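Local coordinates for protein glycoside Hydrolase Family 43_12 (Metagenome, PDB 7JVH) that probably hydrolyses glycosidic bonds in arabinose- or xylose-containing plant polysaccharides, at residues Phe30-Tyr35 with Thr383-Phe388; His127-Asn132 with Leu176-Asn181; Lys183-His188 with Ile206-Leu211; Gln446-Tyr451 with Pro514-Val519. One frame throughout, in Å; residues are numbered along the deposited sequence.

Contact 1: residues Phe30-Tyr35 with Thr383-Phe388; sequences FTNFTY and TYSEDF
S385 and D387 grip the amide of N32 from across the strand gap. Its ND2 gives one bond to S385 OG at 3.1 Å and a straighter one to D387 OD1 at 3.0 Å, both close to the amide plane. CG stands anti to the backbone N (chi1 177°), which carries the amide over the face that T34 and S385 share. On its other end, N32 OD1 takes a bond from T34 OG1 at 2.9 Å on an in-plane lone pair, so three partners fix how the amide is turned. Beside them the methyls T34 CG2 and T383 CG2 meet at 3.7 Å. On the opposite face E386 bends at chi2 (56°), laying its CG over the centre of the F388 ring, while the carboxylate reaches back to its own segment: OE1 takes Y384 OH, OE2 takes F388 N at 2.8 Å. F33 CB comes up to the edge of that ring, 4.2 Å from F388 CE2. Paired N-H and C=O bonds join F33 to E386 and Y35 to Y384. On the other side of strand 28-37, T31 and N32 both face T448 of strand 442-451, a classic beta bulge in an antiparallel sheet of the C-terminal concanavalin A-like sandwich.

Contact 2: residues His127-Asn132 with Leu176-Asn181; sequences HYNKYN and LFFDDN
F178 and N129 meet where two neighbouring blades of the family 43 five-bladed beta-propeller come together, strands 120-129 and 175-178 running roughly the same way at 27° to each other. The segments are joined mainly by stacking and packing, with no clear hydrogen bond across them. In the stack, the N129 amide lies almost flat on the F178 ring, the planes only 8° apart, with ND2 3.5 Å above the ring plane and offset toward the rim. N129 CB adds a CH-pi contact, 3.8 Å from the F178 ring centroid. N129 CG stands anti to its backbone N (chi1 -176°), which sets the amide down over that face. Looser contacts surround the phenylalanine: H127 CB comes to the ring's edge, 4.2 Å from F178 CE2, and Y131 CD2 packs on F178 CB at 4.2 Å. With an alanine in place of F178, the N129 amide would probably lose the surface it rests on, and a gap would open between the blades.

Polar bonds run within each segment. N129 OD1 accepts Y131 N at 3.0 Å, an Asx turn whose bond reaches OD1 from above the carbonyl plane and helps hold the amide in place; D179 OD1 takes D180 N at 2.7 Å. Both aspartates also form salt bridges with K245, and D179 bonds Y250. The Y131 ring then leans on the turn after F178: its edge meets the F178 carbonyl, CE2 to O 3.6 Å, and Y131 OH ends 3.8 Å from D180 CB.

Contact 3: residues Lys183-His188 with Ile206-Leu211; sequences KAYLVH and IWEYDL
W207 NE1 hands its N-H to H188 NE2 at 3.1 Å, a fairly straight bond (154°) close to both ring planes, in an antiparallel strand pair inside one blade of the beta-propeller. The two rings meet rim to rim with their planes 21° apart. H188 sits with CG between its backbone N and carbonyl carbon (chi1 74°), which swings the imidazole across to the indole. With a leucine in place of H188, the indole N-H would probably be left without its mate, and the W207 ring would be freer to turn. F169 meets both rings from outside the pair. In the backbone, L186 and W207 exchange two bonds, N to O 2.7 Å each way. At the exposed end K183 NZ and E208 OE2 form a long salt bridge of 3.5 Å.

Packing follows on both faces. Alongside V187, Y185 CB touches I206 CD1 at 4.1 Å, and farther out, Y185 CE1 lies 4.0 Å from E208 CG. On the face of L186 and W207, L186 CD1 reaches Y209 CD1 at 3.9 Å; the hydroxyl of that tyrosine goes on to D214. Beyond it, A184 CB is met by L211 CD2 at 3.8 Å.

Contact 4: residues Gln446-Tyr451 with Pro514-Val519; sequences QTTLSY and PITLGV
In the C-terminal concanavalin A-like sandwich, T448 and T516 sit side by side on an antiparallel strand pair, 446-451 against 515-519. Their hydroxyls meet at 2.6 Å, OG1 to OG1, and either could be the donor. In both threonines OG1 stands anti to the carbonyl carbon (chi1 -58° in T448, -76° in T516), so the two oxygens turn in to each other over this non-hydrogen-bonded pair. The same torsion sends T516 CG2 diagonally toward Q446 on the partner strand, whose NE2 lies 3.5 Å from that methyl; Q446 itself faces G518, which has no side chain to oppose it. At the other end T448 CG2 comes near P514 CB, 4.3 Å away.

The reverse face is mostly apolar. L449 and I515 lie next to each other and point the same way, L449 CD2 touching I515 CG2 at 3.7 Å and L517 CG at 4.1 Å. Between the two faces the ladder is regular: T447 and L517 exchange two backbone bonds, as do L449 and I515, where each N-O distance is 2.9 Å.

Both strands are interior to their sheet. Strand 28-37 flanks 442-451 on its far side, with T447 OG1 bonded to N32 O, and strand 525-531 flanks 515-522. Strand 458-464 of the sandwich's other sheet packs against this mostly apolar face, A459 on L449.

Overall arrangement
The four contacts form two well-separated pairs, one in each domain. Contacts 1 and 4 have centres about 10 Å apart in one sheet of the C-terminal sandwich, where strands 28-37 and 442-451 lie next to each other. Contact 3 and the 176-181 half of contact 2 lie in one propeller blade, whose strands 175-178 and 184-190 are neighbours, and the centres of these two contacts are also about 10 Å apart; contact 2 ties that blade to the preceding one. Between the pairs, centres are 42 to 52 Å apart. Along the chain, 30-35 comes first, contacts 2 and 3 follow, and only then does 383-388 complete contact 1, with contact 4 last. The N-terminal strand thus belongs to the C-terminal sandwich, and the propeller is made by the chain between the two halves of contact 1.

Contact 1: residues Phe30-Tyr35 with Thr383-Phe388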
# COMPACT_ATOMS: atom_id res chain seq x y z
N PHE A 30 -2.65 20.55 15.01
CA PHE A 30 -3.64 19.49 15.12
C PHE A 30 -3.35 18.70 16.38
O PHE A 30 -2.32 18.02 16.46
CB PHE A 30 -3.62 18.60 13.88
CG PHE A 30 -3.92 19.34 12.60
CD1 PHE A 30 -2.91 20.01 11.92
CD2 PHE A 30 -5.20 19.36 12.08
CE1 PHE A 30 -3.18 20.69 10.74
CE2 PHE A 30 -5.48 20.05 10.91
CZ PHE A 30 -4.47 20.70 10.23
N THR A 31 -4.25 18.80 17.36
CA THR A 31 -4.06 18.25 18.70
C THR A 31 -4.55 16.79 18.79
O THR A 31 -4.19 16.09 19.73
CB THR A 31 -4.79 19.11 19.75
OG1 THR A 31 -4.38 18.74 21.06
CG2 THR A 31 -6.28 18.91 19.66
N ASN A 32 -5.40 16.38 17.84
CA ASN A 32 -5.94 15.03 17.76
C ASN A 32 -6.26 14.60 16.33
O ASN A 32 -6.66 15.41 15.50
CB ASN A 32 -7.23 14.91 18.56
CG ASN A 32 -7.86 13.53 18.45
OD1 ASN A 32 -8.89 13.35 17.80
ND2 ASN A 32 -7.22 12.54 19.05
N PHE A 33 -6.08 13.30 16.06
CA PHE A 33 -6.74 12.63 14.96
C PHE A 33 -7.32 11.31 15.46
O PHE A 33 -6.63 10.55 16.14
CB PHE A 33 -5.79 12.36 13.77
CG PHE A 33 -6.51 12.00 12.51
CD1 PHE A 33 -6.85 10.69 12.23
CD2 PHE A 33 -6.87 12.98 11.61
CE1 PHE A 33 -7.53 10.36 11.06
CE2 PHE A 33 -7.54 12.66 10.42
CZ PHE A 33 -7.87 11.35 10.16
N THR A 34 -8.58 11.05 15.12
CA THR A 34 -9.26 9.80 15.46
C THR A 34 -9.79 9.16 14.20
O THR A 34 -10.44 9.83 13.40
CB THR A 34 -10.43 10.01 16.47
OG1 THR A 34 -9.92 10.64 17.66
CG2 THR A 34 -11.08 8.71 16.85
N TYR A 35 -9.49 7.87 14.02
CA TYR A 35 -9.98 7.07 12.91
C TYR A 35 -10.68 5.83 13.45
O TYR A 35 -10.08 5.08 14.24
CB TYR A 35 -8.82 6.67 11.98
CG TYR A 35 -9.21 5.69 10.88
CD1 TYR A 35 -9.80 6.13 9.70
CD2 TYR A 35 -8.99 4.33 11.03
CE1 TYR A 35 -10.17 5.24 8.71
CE2 TYR A 35 -9.35 3.42 10.04
CZ TYR A 35 -9.93 3.88 8.87
OH TYR A 35 -10.28 2.98 7.89
N THR A 383 -10.60 1.70 16.67
CA THR A 383 -10.44 3.13 16.73
C THR A 383 -8.99 3.42 17.04
O THR A 383 -8.42 2.85 17.98
CB THR A 383 -11.34 3.77 17.79
OG1 THR A 383 -12.68 3.78 17.30
CG2 THR A 383 -10.93 5.19 18.10
N TYR A 384 -8.39 4.30 16.21
CA TYR A 384 -7.05 4.81 16.42
C TYR A 384 -7.16 6.31 16.69
O TYR A 384 -7.53 7.09 15.81
CB TYR A 384 -6.19 4.54 15.19
CG TYR A 384 -4.82 5.19 15.21
CD1 TYR A 384 -4.06 5.23 16.37
CD2 TYR A 384 -4.27 5.76 14.04
CE1 TYR A 384 -2.81 5.82 16.39
CE2 TYR A 384 -3.00 6.34 14.06
CZ TYR A 384 -2.28 6.37 15.24
OH TYR A 384 -1.04 6.94 15.29
N SER A 385 -6.86 6.69 17.94
CA SER A 385 -6.81 8.06 18.38
C SER A 385 -5.35 8.40 18.64
O SER A 385 -4.70 7.75 19.46
CB SER A 385 -7.63 8.30 19.65
OG SER A 385 -7.54 9.64 20.06
N GLU A 386 -4.85 9.42 17.93
CA GLU A 386 -3.48 9.82 18.00
C GLU A 386 -3.48 11.27 18.43
O GLU A 386 -4.19 12.10 17.84
CB GLU A 386 -2.84 9.72 16.61
CG GLU A 386 -1.40 10.19 16.54
CD GLU A 386 -0.51 9.46 17.53
OE1 GLU A 386 -0.24 8.27 17.29
OE2 GLU A 386 -0.07 10.09 18.53
N ASP A 387 -2.68 11.58 19.46
CA ASP A 387 -2.53 12.93 19.99
C ASP A 387 -1.22 13.61 19.63
O ASP A 387 -1.02 14.76 19.96
CB ASP A 387 -2.72 12.88 21.52
CG ASP A 387 -4.15 12.57 21.91
OD1 ASP A 387 -5.07 12.90 21.13
OD2 ASP A 387 -4.36 12.01 23.01
N PHE A 388 -0.33 12.89 18.93
CA PHE A 388 0.97 13.38 18.48
C PHE A 388 1.78 14.08 19.58
O PHE A 388 2.37 15.13 19.36
CB PHE A 388 0.81 14.29 17.25
CG PHE A 388 0.13 13.63 16.09
CD1 PHE A 388 0.81 12.69 15.32
CD2 PHE A 388 -1.19 13.92 15.78
CE1 PHE A 388 0.18 12.07 14.25
CE2 PHE A 388 -1.83 13.30 14.72
CZ PHE A 388 -1.14 12.38 13.94

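Contact 2: residues His127-Asn132 with Leu176-Asn181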
# COMPACT_ATOMS: atom_id res chain seq x y z
N HIS A 127 13.97 -10.36 0.92
CA HIS A 127 14.66 -11.64 0.95
C HIS A 127 15.68 -11.64 2.05
O HIS A 127 16.23 -10.61 2.39
CB HIS A 127 15.40 -11.89 -0.37
CG HIS A 127 14.50 -11.95 -1.56
ND1 HIS A 127 13.93 -13.14 -1.98
CD2 HIS A 127 14.11 -11.01 -2.46
CE1 HIS A 127 13.19 -12.92 -3.05
NE2 HIS A 127 13.30 -11.64 -3.38
N TYR A 128 15.95 -12.83 2.59
CA TYR A 128 17.07 -13.04 3.50
C TYR A 128 18.01 -14.08 2.90
O TYR A 128 17.60 -15.20 2.63
CB TYR A 128 16.62 -13.48 4.89
CG TYR A 128 17.78 -13.87 5.76
CD1 TYR A 128 18.58 -12.90 6.35
CD2 TYR A 128 18.11 -15.21 5.97
CE1 TYR A 128 19.66 -13.26 7.14
CE2 TYR A 128 19.19 -15.57 6.76
CZ TYR A 128 19.96 -14.59 7.34
OH TYR A 128 21.02 -14.94 8.12
N ASN A 129 19.26 -13.67 2.70
CA ASN A 129 20.31 -14.54 2.22
C ASN A 129 21.06 -15.10 3.42
O ASN A 129 21.83 -14.40 4.08
CB ASN A 129 21.26 -13.76 1.30
CG ASN A 129 22.34 -14.63 0.70
OD1 ASN A 129 22.43 -15.83 0.99
ND2 ASN A 129 23.16 -14.04 -0.13
N LYS A 130 20.80 -16.39 3.71
CA LYS A 130 21.40 -17.07 4.85
C LYS A 130 22.88 -17.35 4.65
O LYS A 130 23.61 -17.58 5.62
CB LYS A 130 20.64 -18.37 5.15
CG LYS A 130 20.85 -19.47 4.13
CD LYS A 130 19.92 -20.64 4.40
CE LYS A 130 20.02 -21.67 3.29
NZ LYS A 130 19.72 -23.07 3.70
N TYR A 131 23.33 -17.33 3.39
CA TYR A 131 24.72 -17.61 3.04
C TYR A 131 25.66 -16.45 3.36
O TYR A 131 26.82 -16.68 3.68
CB TYR A 131 24.84 -18.04 1.57
CG TYR A 131 23.96 -19.22 1.22
CD1 TYR A 131 24.28 -20.51 1.65
CD2 TYR A 131 22.79 -19.03 0.50
CE1 TYR A 131 23.45 -21.58 1.35
CE2 TYR A 131 21.98 -20.10 0.18
CZ TYR A 131 22.31 -21.37 0.61
OH TYR A 131 21.50 -22.44 0.29
N ASN A 132 25.15 -15.22 3.26
CA ASN A 132 25.89 -14.01 3.68
C ASN A 132 25.15 -13.19 4.75
O ASN A 132 25.45 -12.02 4.94
CB ASN A 132 26.24 -13.14 2.46
CG ASN A 132 25.04 -12.42 1.87
OD1 ASN A 132 23.92 -12.58 2.34
ND2 ASN A 132 25.28 -11.62 0.84
N LEU A 176 15.08 -11.69 -6.19
CA LEU A 176 16.32 -12.44 -6.10
C LEU A 176 16.09 -13.83 -5.51
O LEU A 176 15.12 -14.05 -4.77
CB LEU A 176 17.33 -11.70 -5.23
CG LEU A 176 17.67 -10.28 -5.65
CD1 LEU A 176 18.26 -9.51 -4.47
CD2 LEU A 176 18.63 -10.29 -6.83
N PHE A 177 16.98 -14.76 -5.86
CA PHE A 177 17.01 -16.11 -5.31
C PHE A 177 18.46 -16.54 -5.15
O PHE A 177 19.27 -16.36 -6.07
CB PHE A 177 16.26 -17.09 -6.23
CG PHE A 177 16.58 -18.53 -5.95
CD1 PHE A 177 15.96 -19.21 -4.92
CD2 PHE A 177 17.53 -19.20 -6.73
CE1 PHE A 177 16.28 -20.53 -4.66
CE2 PHE A 177 17.85 -20.52 -6.47
CZ PHE A 177 17.22 -21.20 -5.45
N PHE A 178 18.78 -17.12 -3.99
CA PHE A 178 20.13 -17.52 -3.65
C PHE A 178 20.25 -19.04 -3.55
O PHE A 178 19.79 -19.64 -2.60
CB PHE A 178 20.54 -16.86 -2.33
CG PHE A 178 20.35 -15.38 -2.32
CD1 PHE A 178 21.19 -14.55 -3.05
CD2 PHE A 178 19.30 -14.80 -1.60
CE1 PHE A 178 21.01 -13.17 -3.06
CE2 PHE A 178 19.11 -13.42 -1.59
CZ PHE A 178 19.96 -12.60 -2.33
N ASP A 179 20.88 -19.64 -4.57
CA ASP A 179 21.02 -21.10 -4.69
C ASP A 179 22.04 -21.67 -3.68
O ASP A 179 22.57 -20.93 -2.86
CB ASP A 179 21.43 -21.47 -6.12
CG ASP A 179 20.87 -22.80 -6.57
OD1 ASP A 179 20.64 -23.68 -5.71
OD2 ASP A 179 20.63 -22.94 -7.79
N ASP A 180 22.25 -22.98 -3.72
CA ASP A 180 23.08 -23.71 -2.73
C ASP A 180 24.55 -23.90 -3.16
O ASP A 180 25.30 -24.57 -2.46
CB ASP A 180 22.45 -25.07 -2.35
CG ASP A 180 21.92 -25.84 -3.55
OD1 ASP A 180 22.58 -25.82 -4.61
OD2 ASP A 180 20.82 -26.44 -3.43
N ASN A 181 24.94 -23.30 -4.30
CA ASN A 181 26.30 -23.37 -4.81
C ASN A 181 26.93 -21.99 -4.88
O ASN A 181 27.80 -21.77 -5.70
CB ASN A 181 26.33 -23.98 -6.22
CG ASN A 181 25.27 -23.41 -7.14
OD1 ASN A 181 24.71 -22.34 -6.90
ND2 ASN A 181 24.98 -24.12 -8.19

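Contact 3: residues Lys183-His188 with Ile206-Leu211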
# COMPACT_ATOMS: atom_id res chain seq x y z
N LYS A 183 25.84 -19.37 -6.15
CA LYS A 183 25.30 -18.60 -7.24
C LYS A 183 23.99 -17.92 -6.85
O LYS A 183 23.15 -18.51 -6.16
CB LYS A 183 25.12 -19.48 -8.48
CG LYS A 183 26.44 -19.98 -9.03
CD LYS A 183 26.22 -20.79 -10.30
CE LYS A 183 27.51 -21.31 -10.92
NZ LYS A 183 28.16 -20.23 -11.72
N ALA A 184 23.83 -16.68 -7.29
CA ALA A 184 22.63 -15.89 -7.07
C ALA A 184 21.98 -15.56 -8.40
O ALA A 184 22.65 -15.41 -9.41
CB ALA A 184 22.98 -14.63 -6.32
N TYR A 185 20.65 -15.43 -8.37
CA TYR A 185 19.87 -15.16 -9.57
C TYR A 185 18.85 -14.06 -9.31
O TYR A 185 18.57 -13.70 -8.17
CB TYR A 185 19.20 -16.44 -10.06
CG TYR A 185 20.21 -17.53 -10.33
CD1 TYR A 185 20.91 -17.58 -11.52
CD2 TYR A 185 20.49 -18.50 -9.36
CE1 TYR A 185 21.84 -18.57 -11.77
CE2 TYR A 185 21.42 -19.49 -9.59
CZ TYR A 185 22.10 -19.52 -10.80
OH TYR A 185 23.03 -20.51 -11.03
N LEU A 186 18.33 -13.51 -10.40
CA LEU A 186 17.35 -12.45 -10.35
C LEU A 186 16.35 -12.70 -11.44
O LEU A 186 16.72 -12.89 -12.60
CB LEU A 186 18.04 -11.11 -10.56
CG LEU A 186 17.17 -9.86 -10.44
CD1 LEU A 186 18.04 -8.66 -10.15
CD2 LEU A 186 16.29 -9.64 -11.68
N VAL A 187 15.07 -12.72 -11.07
CA VAL A 187 13.99 -12.93 -12.01
C VAL A 187 13.12 -11.68 -12.02
O VAL A 187 12.98 -10.98 -11.00
CB VAL A 187 13.17 -14.19 -11.67
CG1 VAL A 187 12.33 -13.98 -10.41
CG2 VAL A 187 12.38 -14.63 -12.89
N HIS A 188 12.56 -11.37 -13.19
CA HIS A 188 11.69 -10.21 -13.32
C HIS A 188 10.78 -10.36 -14.52
O HIS A 188 10.98 -11.25 -15.35
CB HIS A 188 12.52 -8.92 -13.39
CG HIS A 188 13.23 -8.72 -14.70
ND1 HIS A 188 12.75 -7.90 -15.69
CD2 HIS A 188 14.41 -9.22 -15.17
CE1 HIS A 188 13.59 -7.91 -16.72
NE2 HIS A 188 14.60 -8.71 -16.42
N ILE A 206 15.17 -14.35 -16.38
CA ILE A 206 16.09 -14.62 -15.28
C ILE A 206 17.51 -14.19 -15.65
O ILE A 206 17.89 -14.23 -16.82
CB ILE A 206 16.04 -16.11 -14.86
CG1 ILE A 206 16.80 -16.33 -13.55
CG2 ILE A 206 16.60 -17.02 -15.96
CD1 ILE A 206 16.54 -17.70 -12.95
N TRP A 207 18.26 -13.75 -14.64
CA TRP A 207 19.65 -13.32 -14.76
C TRP A 207 20.43 -13.94 -13.62
O TRP A 207 19.91 -14.06 -12.52
CB TRP A 207 19.78 -11.81 -14.57
CG TRP A 207 19.10 -10.95 -15.57
CD1 TRP A 207 17.79 -10.61 -15.60
CD2 TRP A 207 19.72 -10.26 -16.66
NE1 TRP A 207 17.54 -9.76 -16.65
CE2 TRP A 207 18.70 -9.54 -17.32
CE3 TRP A 207 21.03 -10.19 -17.16
CZ2 TRP A 207 18.96 -8.76 -18.46
CZ3 TRP A 207 21.28 -9.41 -18.28
CH2 TRP A 207 20.24 -8.72 -18.93
N GLU A 208 21.69 -14.29 -13.88
CA GLU A 208 22.65 -14.56 -12.82
C GLU A 208 22.99 -13.21 -12.18
O GLU A 208 23.03 -12.18 -12.87
CB GLU A 208 23.92 -15.23 -13.37
CG GLU A 208 24.80 -15.88 -12.31
CD GLU A 208 25.93 -16.73 -12.91
OE1 GLU A 208 25.78 -17.20 -14.06
OE2 GLU A 208 26.97 -16.94 -12.23
N TYR A 209 23.23 -13.22 -10.87
CA TYR A 209 23.43 -12.01 -10.08
C TYR A 209 24.80 -12.07 -9.42
O TYR A 209 25.21 -13.11 -8.93
CB TYR A 209 22.32 -11.87 -9.03
CG TYR A 209 22.28 -10.58 -8.23
CD1 TYR A 209 21.60 -9.44 -8.70
CD2 TYR A 209 22.86 -10.50 -6.96
CE1 TYR A 209 21.55 -8.27 -7.95
CE2 TYR A 209 22.80 -9.34 -6.21
CZ TYR A 209 22.15 -8.23 -6.70
OH TYR A 209 22.09 -7.07 -5.94
N ASP A 210 25.51 -10.94 -9.45
CA ASP A 210 26.83 -10.80 -8.87
C ASP A 210 26.68 -10.19 -7.49
O ASP A 210 26.30 -9.02 -7.36
CB ASP A 210 27.71 -9.93 -9.77
CG ASP A 210 29.15 -9.87 -9.28
OD1 ASP A 210 29.37 -9.72 -8.05
OD2 ASP A 210 30.07 -9.98 -10.11
N LEU A 211 26.99 -10.98 -6.45
CA LEU A 211 26.79 -10.58 -5.06
C LEU A 211 27.77 -9.48 -4.65
O LEU A 211 27.40 -8.58 -3.91
CB LEU A 211 26.90 -11.79 -4.13
CG LEU A 211 25.80 -12.83 -4.38
CD1 LEU A 211 26.28 -14.23 -4.07
CD2 LEU A 211 24.53 -12.49 -3.60

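Contact 4: residues Gln446-Tyr451 with Pro514-Val519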
# COMPACT_ATOMS: atom_id res chain seq x y z
N GLN A 446 -12.24 12.11 12.72
CA GLN A 446 -12.24 13.51 13.07
C GLN A 446 -10.87 14.00 13.50
O GLN A 446 -10.03 13.22 13.95
CB GLN A 446 -13.24 13.75 14.20
CG GLN A 446 -13.07 12.82 15.37
CD GLN A 446 -13.63 13.40 16.64
OE1 GLN A 446 -14.70 13.01 17.07
NE2 GLN A 446 -12.90 14.33 17.23
N THR A 447 -10.64 15.31 13.35
CA THR A 447 -9.42 15.95 13.79
C THR A 447 -9.77 17.23 14.53
O THR A 447 -10.79 17.86 14.26
CB THR A 447 -8.46 16.24 12.60
OG1 THR A 447 -7.17 16.59 13.10
CG2 THR A 447 -8.98 17.36 11.69
N THR A 448 -8.92 17.60 15.49
CA THR A 448 -9.10 18.77 16.33
C THR A 448 -7.87 19.64 16.16
O THR A 448 -6.74 19.15 16.26
CB THR A 448 -9.28 18.38 17.81
OG1 THR A 448 -10.41 17.52 17.91
CG2 THR A 448 -9.52 19.58 18.68
N LEU A 449 -8.09 20.93 15.90
CA LEU A 449 -7.01 21.83 15.53
C LEU A 449 -7.18 23.19 16.17
O LEU A 449 -8.30 23.66 16.37
CB LEU A 449 -6.84 21.94 14.00
CG LEU A 449 -7.84 22.77 13.18
CD1 LEU A 449 -7.20 23.49 12.02
CD2 LEU A 449 -8.96 21.88 12.69
N SER A 450 -6.05 23.79 16.52
CA SER A 450 -5.95 25.16 16.98
C SER A 450 -5.38 25.96 15.82
O SER A 450 -4.24 25.76 15.41
CB SER A 450 -5.07 25.24 18.22
OG SER A 450 -4.62 26.57 18.42
N TYR A 451 -6.21 26.85 15.28
CA TYR A 451 -5.98 27.51 14.01
C TYR A 451 -5.33 28.83 14.29
O TYR A 451 -5.99 29.77 14.74
CB TYR A 451 -7.32 27.68 13.28
CG TYR A 451 -7.24 28.55 12.06
CD1 TYR A 451 -6.88 28.01 10.82
CD2 TYR A 451 -7.49 29.91 12.13
CE1 TYR A 451 -6.79 28.80 9.69
CE2 TYR A 451 -7.39 30.72 11.00
CZ TYR A 451 -7.04 30.16 9.78
OH TYR A 451 -6.96 30.97 8.69
N PRO A 514 -10.21 25.91 20.00
CA PRO A 514 -9.96 24.83 19.04
C PRO A 514 -11.26 24.45 18.33
O PRO A 514 -12.36 24.70 18.86
CB PRO A 514 -9.47 23.68 19.94
CG PRO A 514 -8.97 24.34 21.18
CD PRO A 514 -9.84 25.54 21.38
N ILE A 515 -11.13 23.85 17.15
CA ILE A 515 -12.28 23.37 16.38
C ILE A 515 -12.03 21.93 15.95
O ILE A 515 -10.88 21.54 15.71
CB ILE A 515 -12.55 24.28 15.15
CG1 ILE A 515 -13.84 23.87 14.43
CG2 ILE A 515 -11.37 24.26 14.17
CD1 ILE A 515 -14.23 24.83 13.32
N THR A 516 -13.11 21.14 15.88
CA THR A 516 -13.01 19.76 15.43
C THR A 516 -13.69 19.65 14.07
O THR A 516 -14.80 20.17 13.89
CB THR A 516 -13.62 18.76 16.46
OG1 THR A 516 -12.71 18.59 17.55
CG2 THR A 516 -13.86 17.40 15.84
N LEU A 517 -13.01 18.99 13.12
CA LEU A 517 -13.59 18.68 11.83
C LEU A 517 -13.75 17.17 11.73
O LEU A 517 -12.93 16.42 12.25
CB LEU A 517 -12.70 19.21 10.69
CG LEU A 517 -12.35 20.70 10.73
CD1 LEU A 517 -11.50 21.04 9.51
CD2 LEU A 517 -13.59 21.58 10.84
N GLY A 518 -14.81 16.74 11.05
CA GLY A 518 -15.15 15.33 10.96
C GLY A 518 -15.66 14.96 9.58
O GLY A 518 -16.23 15.81 8.87
N VAL A 519 -15.43 13.69 9.19
CA VAL A 519 -15.99 13.12 7.99
C VAL A 519 -16.39 11.70 8.30
O VAL A 519 -15.71 11.00 9.07
CB VAL A 519 -14.98 13.18 6.77
CG1 VAL A 519 -13.76 12.29 7.00
CG2 VAL A 519 -15.66 12.77 5.47